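Local coordinates for fucolectin-related protein (Streptococcus pneumoniae, PDB 2J22), which probably binds fucose-containing blood group antigens as a calcium-containing carbohydrate-binding module of a pneumococcal virulence factor, at residues N39-H51 with I75-S87. Sequence-based numbering, arbitrary orientation.
Sequences NKNGDYGHHSVTH and IYNRTDAEIQRLS. With CA (calcium ion), chain B.
Tyr44 CD1 lies over one face of the Arg78 guanidinium, toward its rim and 4.2 Å above the plane; the backbone carbon Ala81 C lies over the rim of the opposite face, and the Asp80 carboxylate sits at the edge. Arg78, extended from CG to NE, grips that carboxylate side-on, NE to OD1 and NH2 to OD2, both 2.9 Å. Asp80 OD1 also takes the backbone N of Tyr44 (2.8 Å), which arrives 68° out of the carboxylate plane, on the face opposite Arg78 NE; OD1 thus has two donors and OD2 one, which together should hold the carboxylate's rotation. His51 NE2 passes Arg85 NH1 at 3.7 Å without a hydrogen bond. On the Tyr76 ring, one face carries Lys40 CD, toward the rim, in a CH-pi contact 3.7 Å from the centroid. Between these side chains the backbones join: Thr79 N donates to Gly42 O (2.9 Å), and a water links Gly42 N to Thr79 OG1. Successive Asx turns at Asn39 and Asn41 shape the loop, whose Asn39 O, Ser48 O and Ser48 OG bind calcium with Leu34, Asp37, Ala140 and Glu141. The contact packs this calcium-binding loop against the end of strand 67-77 and the loop that follows, in a galactose-binding-like beta-sandwich, the fold also used by F-type lectins (fucolectins).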
ATOM      1  N   ASN A  39      -1.234   1.058 -12.813  1.00 25.12           N
ATOM      2  CA  ASN A  39      -1.417  -0.223 -13.498  1.00 25.16           C
ATOM      3  C   ASN A  39      -1.684  -1.226 -12.412  1.00 25.02           C
ATOM      4  O   ASN A  39      -0.844  -1.470 -11.552  1.00 23.15           O
ATOM      5  CB  ASN A  39      -0.165  -0.590 -14.338  1.00 24.64           C
ATOM      6  CG  ASN A  39      -0.259  -1.969 -15.079  1.00 28.23           C
ATOM      7  OD1 ASN A  39      -1.211  -2.725 -14.936  1.00 26.99           O
ATOM      8  ND2 ASN A  39       0.787  -2.281 -15.849  1.00 26.77           N
ATOM      9  N   LYS A  40      -2.888  -1.775 -12.415  1.00 25.50           N
ATOM     10  CA  LYS A  40      -3.268  -2.728 -11.405  1.00 25.38           C
ATOM     11  C   LYS A  40      -2.915  -4.188 -11.700  1.00 26.12           C
ATOM     12  O   LYS A  40      -3.285  -5.084 -10.900  1.00 23.11           O
ATOM     13  CB  LYS A  40      -4.789  -2.670 -11.207  1.00 27.10           C
ATOM     14  CG  LYS A  40      -5.211  -1.407 -10.461  1.00 30.15           C
ATOM     15  CD  LYS A  40      -6.735  -1.227 -10.605  1.00 31.86           C
ATOM     16  CE  LYS A  40      -7.109  -0.403 -11.824  1.00 40.80           C
ATOM     17  NZ  LYS A  40      -8.585  -0.499 -12.065  1.00 42.08           N
ATOM     18  N   ASN A  41      -2.236  -4.456 -12.823  1.00 23.92           N
ATOM     19  CA  ASN A  41      -1.839  -5.851 -13.154  1.00 24.31           C
ATOM     20  C   ASN A  41      -0.977  -6.454 -12.002  1.00 22.71           C
ATOM     21  O   ASN A  41       0.094  -5.893 -11.607  1.00 21.30           O
ATOM     22  CB  ASN A  41      -1.073  -5.866 -14.516  1.00 25.07           C
ATOM     23  CG  ASN A  41      -0.912  -7.273 -15.082  1.00 28.86           C
ATOM     24  OD1 ASN A  41      -0.838  -8.246 -14.333  1.00 32.89           O
ATOM     25  ND2 ASN A  41      -0.928  -7.386 -16.404  1.00 28.83           N
ATOM     26  N   GLY A  42      -1.424  -7.561 -11.426  1.00 18.94           N
ATOM     27  CA  GLY A  42      -0.662  -8.185 -10.350  1.00 21.64           C
ATOM     28  C   GLY A  42       0.273  -9.313 -10.773  1.00 21.28           C
ATOM     29  O   GLY A  42       0.836  -9.987  -9.933  1.00 21.93           O
ATOM     30  N   ASP A  43       0.444  -9.507 -12.092  1.00 23.16           N
ATOM     31  CA  ASP A  43       1.348 -10.527 -12.589  1.00 22.69           C
ATOM     32  C   ASP A  43       2.731  -9.974 -12.443  1.00 22.61           C
ATOM     33  O   ASP A  43       3.018  -8.985 -13.101  1.00 23.17           O
ATOM     34  CB  ASP A  43       1.100 -10.815 -14.066  1.00 22.52           C
ATOM     35  CG  ASP A  43       2.138 -11.743 -14.623  1.00 24.66           C
ATOM     36  OD1 ASP A  43       2.215 -12.847 -14.107  1.00 25.27           O
ATOM     37  OD2 ASP A  43       2.994 -11.425 -15.492  1.00 27.78           O
ATOM     38  N   TYR A  44       3.602 -10.571 -11.619  1.00 22.87           N
ATOM     39  CA  TYR A  44       4.925  -9.917 -11.362  1.00 22.92           C
ATOM     40  C   TYR A  44       5.700  -9.498 -12.652  1.00 23.37           C
ATOM     41  O   TYR A  44       6.379  -8.447 -12.680  1.00 23.02           O
ATOM     42  CB  TYR A  44       5.854 -10.752 -10.398  1.00 22.29           C
ATOM     43  CG  TYR A  44       6.878  -9.866  -9.768  1.00 22.56           C
ATOM     44  CD1 TYR A  44       6.578  -9.091  -8.659  1.00 18.41           C
ATOM     45  CD2 TYR A  44       8.105  -9.679 -10.380  1.00 23.74           C
ATOM     46  CE1 TYR A  44       7.546  -8.182  -8.133  1.00 20.98           C
ATOM     47  CE2 TYR A  44       9.061  -8.814  -9.835  1.00 23.15           C
ATOM     48  CZ  TYR A  44       8.752  -8.065  -8.714  1.00 21.45           C
ATOM     49  OH  TYR A  44       9.708  -7.133  -8.252  1.00 18.92           O
ATOM     50  N   GLY A  45       5.627 -10.298 -13.731  1.00 22.86           N
ATOM     51  CA  GLY A  45       6.492 -10.055 -14.882  1.00 24.95           C
ATOM     52  C   GLY A  45       5.942  -9.015 -15.815  1.00 25.30           C
ATOM     53  O   GLY A  45       6.536  -8.698 -16.845  1.00 25.84           O
ATOM     54  N   HIS A  46       4.768  -8.500 -15.472  1.00 25.19           N
ATOM     55  CA  HIS A  46       4.258  -7.303 -16.113  1.00 26.89           C
ATOM     56  C   HIS A  46       4.836  -6.019 -15.503  1.00 25.61           C
ATOM     57  O   HIS A  46       4.477  -4.915 -15.910  1.00 26.24           O
ATOM     58  CB  HIS A  46       2.736  -7.307 -16.215  1.00 25.18           C
ATOM     59  CG  HIS A  46       2.241  -8.104 -17.395  1.00 28.18           C
ATOM     60  ND1 HIS A  46       2.187  -9.482 -17.401  1.00 28.56           N
ATOM     61  CD2 HIS A  46       1.843  -7.708 -18.626  1.00 30.66           C
ATOM     62  CE1 HIS A  46       1.742  -9.901 -18.570  1.00 31.98           C
ATOM     63  NE2 HIS A  46       1.539  -8.841 -19.339  1.00 31.55           N
ATOM     64  N   HIS A  47       5.707  -6.204 -14.510  1.00 23.90           N
ATOM     65  CA  HIS A  47       6.560  -5.144 -13.988  1.00 24.10           C
ATOM     66  C   HIS A  47       5.779  -4.023 -13.311  1.00 23.34           C
ATOM     67  O   HIS A  47       6.220  -2.877 -13.260  1.00 25.14           O
ATOM     68  CB  HIS A  47       7.563  -4.668 -15.078  1.00 23.37           C
ATOM     69  CG  HIS A  47       8.560  -5.721 -15.497  1.00 26.13           C
ATOM     70  ND1 HIS A  47       9.138  -5.748 -16.746  1.00 28.63           N
ATOM     71  CD2 HIS A  47       9.060  -6.798 -14.834  1.00 27.24           C
ATOM     72  CE1 HIS A  47       9.940  -6.797 -16.840  1.00 28.30           C
ATOM     73  NE2 HIS A  47       9.917  -7.446 -15.690  1.00 30.37           N
ATOM     74  N   SER A  48       4.638  -4.368 -12.707  1.00 24.43           N
ATOM     75  CA  SER A  48       3.889  -3.345 -11.982  1.00 23.44           C
ATOM     76  C   SER A  48       3.583  -3.702 -10.532  1.00 20.84           C
ATOM     77  O   SER A  48       2.674  -3.151  -9.919  1.00 19.30           O
ATOM     78  CB  SER A  48       2.630  -2.928 -12.785  1.00 24.66           C
ATOM     79  OG  SER A  48       2.253  -1.595 -12.454  1.00 25.92           O
ATOM     80  N   VAL A  49       4.417  -4.569  -9.958  1.00 19.65           N
ATOM     81  CA  VAL A  49       4.303  -5.007  -8.600  1.00 19.80           C
ATOM     82  C   VAL A  49       5.594  -4.755  -7.797  1.00 21.30           C
ATOM     83  O   VAL A  49       6.743  -5.085  -8.271  1.00 19.55           O
ATOM     84  CB  VAL A  49       3.846  -6.525  -8.573  1.00 22.17           C
ATOM     85  CG1 VAL A  49       3.559  -7.042  -7.135  1.00 19.79           C
ATOM     86  CG2 VAL A  49       2.666  -6.697  -9.441  1.00 22.25           C
ATOM     87  N   THR A  50       5.410  -4.142  -6.597  1.00 20.68           N
ATOM     88  CA  THR A  50       6.521  -3.853  -5.684  1.00 19.37           C
ATOM     89  C   THR A  50       7.024  -5.208  -5.076  1.00 19.00           C
ATOM     90  O   THR A  50       6.337  -6.254  -5.139  1.00 19.06           O
ATOM     91  CB  THR A  50       6.079  -2.884  -4.515  1.00 18.82           C
ATOM     92  OG1 THR A  50       5.268  -3.613  -3.596  1.00 21.59           O
ATOM     93  CG2 THR A  50       5.178  -1.636  -4.993  1.00 19.60           C
ATOM     94  N   HIS A  51       8.187  -5.176  -4.454  1.00 18.73           N
ATOM     95  CA  HIS A  51       8.827  -6.339  -3.825  1.00 19.84           C
ATOM     96  C   HIS A  51       9.889  -5.885  -2.850  1.00 19.74           C
ATOM     97  O   HIS A  51      10.844  -5.180  -3.261  1.00 21.52           O
ATOM     98  CB  HIS A  51       9.449  -7.282  -4.881  1.00 20.03           C
ATOM     99  CG  HIS A  51       9.485  -8.728  -4.453  1.00 22.91           C
ATOM    100  ND1 HIS A  51       9.935  -9.140  -3.218  1.00 20.50           N
ATOM    101  CD2 HIS A  51       9.111  -9.851  -5.106  1.00 22.03           C
ATOM    102  CE1 HIS A  51       9.863 -10.461  -3.136  1.00 22.24           C
ATOM    103  NE2 HIS A  51       9.350 -10.917  -4.267  1.00 22.37           N
ATOM    104  N   ILE A  75      -6.297  -1.457  -2.173  1.00 24.92           N
ATOM    105  CA  ILE A  75      -5.030  -2.204  -2.254  1.00 23.75           C
ATOM    106  C   ILE A  75      -5.229  -3.421  -3.180  1.00 23.98           C
ATOM    107  O   ILE A  75      -6.156  -4.207  -2.988  1.00 23.69           O
ATOM    108  CB  ILE A  75      -4.582  -2.667  -0.853  1.00 24.06           C
ATOM    109  CG1 ILE A  75      -4.190  -1.454   0.005  1.00 23.45           C
ATOM    110  CG2 ILE A  75      -3.425  -3.707  -0.923  1.00 20.72           C
ATOM    111  CD1 ILE A  75      -4.508  -1.660   1.472  1.00 25.35           C
ATOM    112  N   TYR A  76      -4.379  -3.529  -4.192  1.00 22.50           N
ATOM    113  CA  TYR A  76      -4.397  -4.608  -5.195  1.00 22.32           C
ATOM    114  C   TYR A  76      -3.204  -5.507  -4.912  1.00 23.08           C
ATOM    115  O   TYR A  76      -2.093  -5.024  -4.748  1.00 21.69           O
ATOM    116  CB  TYR A  76      -4.316  -4.033  -6.604  1.00 23.78           C
ATOM    117  CG  TYR A  76      -5.639  -3.450  -7.042  1.00 25.52           C
ATOM    118  CD1 TYR A  76      -6.650  -4.286  -7.489  1.00 30.50           C
ATOM    119  CD2 TYR A  76      -5.921  -2.077  -6.923  1.00 27.76           C
ATOM    120  CE1 TYR A  76      -7.890  -3.809  -7.841  1.00 32.86           C
ATOM    121  CE2 TYR A  76      -7.202  -1.578  -7.272  1.00 27.28           C
ATOM    122  CZ  TYR A  76      -8.159  -2.469  -7.731  1.00 34.37           C
ATOM    123  OH  TYR A  76      -9.389  -2.044  -8.140  1.00 38.55           O
ATOM    124  N   ASN A  77      -3.462  -6.792  -4.688  1.00 23.05           N
ATOM    125  CA  ASN A  77      -2.387  -7.728  -4.363  1.00 23.53           C
ATOM    126  C   ASN A  77      -1.637  -8.233  -5.604  1.00 22.66           C
ATOM    127  O   ASN A  77      -2.160  -8.149  -6.709  1.00 22.69           O
ATOM    128  CB  ASN A  77      -3.052  -8.928  -3.677  1.00 24.06           C
ATOM    129  CG  ASN A  77      -2.073  -9.796  -2.885  1.00 23.62           C
ATOM    130  OD1 ASN A  77      -0.899  -9.496  -2.773  1.00 24.61           O
ATOM    131  ND2 ASN A  77      -2.591 -10.902  -2.309  1.00 21.51           N
ATOM    132  N   ARG A  78      -0.430  -8.759  -5.432  1.00 22.79           N
ATOM    133  CA  ARG A  78       0.185  -9.634  -6.414  1.00 23.30           C
ATOM    134  C   ARG A  78      -0.796 -10.794  -6.719  1.00 24.28           C
ATOM    135  O   ARG A  78      -1.603 -11.161  -5.856  1.00 23.98           O
ATOM    136  CB  ARG A  78       1.466 -10.244  -5.813  1.00 23.68           C
ATOM    137  CG  ARG A  78       2.348 -11.041  -6.836  1.00 23.95           C
ATOM    138  CD  ARG A  78       3.680 -11.554  -6.252  1.00 21.79           C
ATOM    139  NE  ARG A  78       4.353 -12.418  -7.244  1.00 22.11           N
ATOM    140  CZ  ARG A  78       5.491 -13.045  -6.987  1.00 26.34           C
ATOM    141  NH1 ARG A  78       6.048 -12.927  -5.779  1.00 26.22           N
ATOM    142  NH2 ARG A  78       6.047 -13.831  -7.901  1.00 28.16           N
ATOM    143  N   THR A  79      -0.752 -11.313  -7.941  1.00 24.85           N
ATOM    144  CA  THR A  79      -1.675 -12.381  -8.374  1.00 27.02           C
ATOM    145  C   THR A  79      -0.990 -13.628  -8.998  1.00 28.18           C
ATOM    146  O   THR A  79      -1.587 -14.684  -9.039  1.00 31.24           O
ATOM    147  CB  THR A  79      -2.765 -11.827  -9.376  1.00 24.76           C
ATOM    148  OG1 THR A  79      -2.137 -11.352 -10.564  1.00 23.82           O
ATOM    149  CG2 THR A  79      -3.521 -10.609  -8.829  1.00 23.94           C
ATOM    150  N   ASP A  80       0.240 -13.546  -9.482  1.00 29.37           N
ATOM    151  CA  ASP A  80       0.806 -14.708 -10.194  1.00 29.98           C
ATOM    152  C   ASP A  80       1.274 -15.850  -9.272  1.00 31.03           C
ATOM    153  O   ASP A  80       1.145 -17.007  -9.628  1.00 30.75           O
ATOM    154  CB  ASP A  80       1.951 -14.277 -11.096  1.00 28.76           C
ATOM    155  CG  ASP A  80       3.134 -13.728 -10.295  1.00 28.28           C
ATOM    156  OD1 ASP A  80       3.021 -12.601  -9.761  1.00 26.94           O
ATOM    157  OD2 ASP A  80       4.179 -14.354 -10.100  1.00 25.62           O
ATOM    158  N   ALA A  81       1.794 -15.510  -8.085  1.00 30.91           N
ATOM    159  CA  ALA A  81       2.366 -16.455  -7.126  1.00 30.18           C
ATOM    160  C   ALA A  81       2.461 -15.756  -5.747  1.00 31.35           C
ATOM    161  O   ALA A  81       2.290 -14.541  -5.654  1.00 30.68           O
ATOM    162  CB  ALA A  81       3.774 -16.903  -7.591  1.00 31.08           C
ATOM    163  N   GLU A  82       2.722 -16.533  -4.697  1.00 31.98           N
ATOM    164  CA  GLU A  82       2.945 -16.007  -3.328  1.00 31.84           C
ATOM    165  C   GLU A  82       1.892 -15.002  -2.869  1.00 31.35           C
ATOM    166  O   GLU A  82       2.221 -14.055  -2.137  1.00 30.36           O
ATOM    167  CB  GLU A  82       4.318 -15.359  -3.225  1.00 31.64           C
ATOM    168  CG  GLU A  82       5.448 -16.237  -3.729  1.00 33.10           C
ATOM    169  CD  GLU A  82       5.641 -17.456  -2.847  1.00 37.52           C
ATOM    170  OE1 GLU A  82       4.878 -17.636  -1.862  1.00 33.53           O
ATOM    171  OE2 GLU A  82       6.571 -18.219  -3.152  1.00 40.04           O
ATOM    172  N   ILE A  83       0.629 -15.197  -3.269  1.00 30.60           N
ATOM    173  CA  ILE A  83      -0.395 -14.175  -2.983  1.00 30.15           C
ATOM    174  C   ILE A  83      -0.680 -14.089  -1.472  1.00 30.16           C
ATOM    175  O   ILE A  83      -1.169 -13.059  -0.970  1.00 27.16           O
ATOM    176  CB  ILE A  83      -1.707 -14.395  -3.783  1.00 30.99           C
ATOM    177  CG1 ILE A  83      -2.478 -15.609  -3.240  1.00 33.00           C
ATOM    178  CG2 ILE A  83      -1.462 -14.485  -5.303  1.00 30.24           C
ATOM    179  CD1 ILE A  83      -3.838 -15.751  -3.856  1.00 34.50           C
ATOM    180  N   GLN A  84      -0.330 -15.187  -0.767  1.00 28.95           N
ATOM    181  CA  GLN A  84      -0.571 -15.316   0.670  1.00 28.84           C
ATOM    182  C   GLN A  84       0.259 -14.350   1.467  1.00 27.04           C
ATOM    183  O   GLN A  84       0.013 -14.157   2.634  1.00 26.14           O
ATOM    184  CB  GLN A  84      -0.263 -16.766   1.163  1.00 30.63           C
ATOM    185  CG  GLN A  84       1.223 -17.068   1.475  1.00 30.97           C
ATOM    186  CD  GLN A  84       2.012 -17.298   0.228  1.00 34.26           C
ATOM    187  OE1 GLN A  84       1.431 -17.471  -0.839  1.00 37.88           O
ATOM    188  NE2 GLN A  84       3.326 -17.271   0.331  1.00 36.62           N
ATOM    189  N   ARG A  85       1.314 -13.803   0.859  1.00 25.33           N
ATOM    190  CA  ARG A  85       2.171 -12.946   1.649  1.00 25.25           C
ATOM    191  C   ARG A  85       1.443 -11.682   2.132  1.00 24.81           C
ATOM    192  O   ARG A  85       1.843 -11.123   3.125  1.00 23.03           O
ATOM    193  CB  ARG A  85       3.380 -12.543   0.828  1.00 24.69           C
ATOM    194  CG  ARG A  85       4.352 -13.660   0.589  1.00 23.70           C
ATOM    195  CD  ARG A  85       5.538 -13.247  -0.256  1.00 23.94           C
ATOM    196  NE  ARG A  85       6.543 -14.319  -0.373  1.00 26.30           N
ATOM    197  CZ  ARG A  85       7.474 -14.403  -1.318  1.00 25.57           C
ATOM    198  NH1 ARG A  85       7.544 -13.513  -2.294  1.00 21.74           N
ATOM    199  NH2 ARG A  85       8.325 -15.422  -1.321  1.00 26.16           N
ATOM    200  N   LEU A  86       0.414 -11.224   1.406  1.00 24.41           N
ATOM    201  CA  LEU A  86      -0.315  -9.992   1.802  1.00 25.25           C
ATOM    202  C   LEU A  86      -1.411 -10.449   2.760  1.00 26.88           C
ATOM    203  O   LEU A  86      -2.594 -10.627   2.371  1.00 27.21           O
ATOM    204  CB  LEU A  86      -0.928  -9.228   0.619  1.00 24.30           C
ATOM    205  CG  LEU A  86      -1.577  -7.862   0.949  1.00 25.41           C
ATOM    206  CD1 LEU A  86      -0.629  -6.882   1.702  1.00 24.83           C
ATOM    207  CD2 LEU A  86      -2.129  -7.153  -0.283  1.00 26.84           C
ATOM    208  N   SER A  87      -1.016 -10.670   4.000  1.00 26.94           N
ATOM    209  CA  SER A  87      -1.965 -11.168   5.012  1.00 26.66           C
ATOM    210  C   SER A  87      -1.403 -10.762   6.365  1.00 26.35           C
ATOM    211  O   SER A  87      -0.212 -10.469   6.461  1.00 23.91           O
ATOM    212  CB  SER A  87      -2.048 -12.689   4.944  1.00 26.63           C
ATOM    213  OG  SER A  87      -0.824 -13.290   5.352  1.00 25.54           O
TER
HETATM  214 CA    CA B1150       1.093  -1.074 -10.289  1.00 22.38          CA
HETATM  215  O   HOH W   1      -3.542  -9.461 -12.232  1.00 35.75           O